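Local coordinates for protein (7,8-dihydro-6-hydroxymethylpterin-pyrophosphokinase) (Haemophilus influenzae, PDB 1CBK), which probably catalyses the transfer of pyrophosphate from ATP to 6-hydroxymethyl-7,8-dihydropterin, a step in folate biosynthesis, at residues Gln49-Pro52 / Asp53-Asn56. Sequence-based numbering, arbitrary orientation.
Sequences QDQP and DYVN. With ROI (7,8-dihydro-7,7-dimethyl-6-hydroxypterin), chain D.
The phenol oxygen of Tyr-54 reaches back to the amide of Gln-51, three residues earlier, while the face of its ring lies against a bound pterin analogue. Tyr-54 OH stands 3.0 Å from Gln-51 OE1; Arg-92 NE donates to the same hydroxyl. The Gln-51 amide meets the CE1 corner of the ring at a slant, the two planes 65° apart. Gln-51 CG lies between its backbone N and carbonyl carbon and the chain then runs extended, which brings the amide to the OH end of the Tyr-54 ring, where NE2 bonds to the carbonyls of Pro-48 and Trp-89. This is the loop leading into strand 54-63, in the antiparallel sheet of the HPPK fold, and Tyr-54 and Asn-56 at the strand's start contribute to the pterin pocket. One Tyr-54 face covers the ligand, with C8A 3.5 Å above the ring plane over its centre. Asn-56, two residues on, reads the pterin edge with both ends of its amide: ligand N3 donates to OD1 (3.0 Å, 173°) and ND2 donates to O4 (2.8 Å, 171°). Ser-43 OG and Leu-8 O bond to OD1 and ND2 respectively, fixing the amide's rotation. Within the loop itself, one water lies 2.6 Å from Gln-51 O and 2.7 Å from Asp-53 OD1, while Asp-53 OD2 forms a salt bridge with Lys-42.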
loop_
_atom_site.group_PDB
_atom_site.type_symbol
_atom_site.label_atom_id
_atom_site.label_comp_id
_atom_site.label_asym_id
_atom_site.label_seq_id
_atom_site.Cartn_x
_atom_site.Cartn_y
_atom_site.Cartn_z
ATOM N N GLN A 49 13.548 9.168 1.055
ATOM C CA GLN A 49 13.380 10.412 1.809
ATOM C C GLN A 49 14.063 11.631 1.228
ATOM O O GLN A 49 13.809 12.749 1.668
ATOM C CB GLN A 49 13.761 10.213 3.273
ATOM C CG GLN A 49 12.802 9.287 4.011
ATOM C CD GLN A 49 11.388 9.815 4.000
ATOM O OE1 GLN A 49 11.088 10.823 4.633
ATOM N NE2 GLN A 49 10.515 9.157 3.252
ATOM N N ASP A 50 14.910 11.406 0.227
ATOM C CA ASP A 50 15.624 12.496 -0.436
ATOM C C ASP A 50 14.802 13.140 -1.572
ATOM O O ASP A 50 15.282 13.299 -2.705
ATOM C CB ASP A 50 17.000 12.010 -0.951
ATOM C CG ASP A 50 16.909 10.832 -1.900
ATOM O OD1 ASP A 50 15.822 10.228 -2.039
ATOM O OD2 ASP A 50 17.948 10.498 -2.518
ATOM N N GLN A 51 13.542 13.466 -1.274
ATOM C CA GLN A 51 12.658 14.106 -2.259
ATOM C C GLN A 51 11.843 15.127 -1.487
ATOM O O GLN A 51 11.771 15.051 -0.249
ATOM C CB GLN A 51 11.753 13.086 -2.964
ATOM C CG GLN A 51 10.740 12.401 -2.082
ATOM C CD GLN A 51 9.910 11.392 -2.866
ATOM O OE1 GLN A 51 9.342 11.720 -3.910
ATOM N NE2 GLN A 51 9.881 10.152 -2.389
ATOM N N PRO A 52 11.270 16.126 -2.181
ATOM C CA PRO A 52 10.499 17.104 -1.413
ATOM C C PRO A 52 9.219 16.523 -0.799
ATOM O O PRO A 52 8.698 15.496 -1.260
ATOM C CB PRO A 52 10.171 18.181 -2.457
ATOM C CG PRO A 52 11.248 18.001 -3.524
ATOM C CD PRO A 52 11.368 16.519 -3.607
ATOM N N ASP A 53 8.723 17.186 0.237
ATOM C CA ASP A 53 7.475 16.795 0.872
ATOM C C ASP A 53 6.379 16.982 -0.174
ATOM O O ASP A 53 6.460 17.882 -1.025
ATOM C CB ASP A 53 7.171 17.714 2.048
ATOM C CG ASP A 53 7.973 17.375 3.296
ATOM O OD1 ASP A 53 8.698 16.356 3.311
ATOM O OD2 ASP A 53 7.851 18.146 4.271
ATOM N N TYR A 54 5.320 16.185 -0.064
ATOM C CA TYR A 54 4.210 16.251 -1.003
ATOM C C TYR A 54 3.113 17.160 -0.534
ATOM O O TYR A 54 3.050 17.497 0.655
ATOM C CB TYR A 54 3.600 14.862 -1.175
ATOM C CG TYR A 54 4.382 13.957 -2.084
ATOM C CD1 TYR A 54 5.573 13.346 -1.655
ATOM C CD2 TYR A 54 3.933 13.708 -3.372
ATOM C CE1 TYR A 54 6.289 12.493 -2.523
ATOM C CE2 TYR A 54 4.639 12.867 -4.237
ATOM C CZ TYR A 54 5.802 12.265 -3.813
ATOM O OH TYR A 54 6.448 11.453 -4.693
ATOM N N VAL A 55 2.286 17.610 -1.481
ATOM C CA VAL A 55 1.083 18.393 -1.160
ATOM C C VAL A 55 -0.036 17.437 -1.654
ATOM O O VAL A 55 0.015 16.944 -2.799
ATOM C CB VAL A 55 1.023 19.786 -1.832
ATOM C CG1 VAL A 55 -0.286 20.503 -1.441
ATOM C CG2 VAL A 55 2.194 20.640 -1.359
ATOM N N ASN A 56 -0.955 17.103 -0.743
ATOM C CA ASN A 56 -2.035 16.162 -1.000
ATOM C C ASN A 56 -3.432 16.693 -0.731
ATOM O O ASN A 56 -3.624 17.553 0.114
ATOM C CB ASN A 56 -1.850 14.905 -0.128
ATOM C CG ASN A 56 -0.723 14.013 -0.613
ATOM O OD1 ASN A 56 0.342 13.964 -0.007
ATOM N ND2 ASN A 56 -0.969 13.273 -1.676
HETATM N N1 ROI D . 4.176 10.454 -0.567
HETATM C C2 ROI D . 3.289 11.417 -0.141
HETATM N N2 ROI D . 3.495 11.965 1.087
HETATM N N3 ROI D . 2.235 11.832 -0.885
HETATM C C4 ROI D . 1.973 11.312 -2.103
HETATM O O4 ROI D . 1.035 11.714 -2.812
HETATM C C4A ROI D . 2.823 10.268 -2.595
HETATM N N5 ROI D . 2.593 9.724 -3.754
HETATM C C6 ROI D . 3.368 8.720 -4.296
HETATM C C7 ROI D . 4.473 8.074 -3.418
HETATM C C16 ROI D . 3.967 6.717 -2.791
HETATM C C15 ROI D . 5.770 7.888 -4.217
HETATM N N8 ROI D . 4.806 8.901 -2.217
HETATM C C8A ROI D . 3.958 9.883 -1.739
HETATM O O9 ROI D . 3.087 8.396 -5.494
HETATM O O HOH W 1 11.031 15.782 2.094
#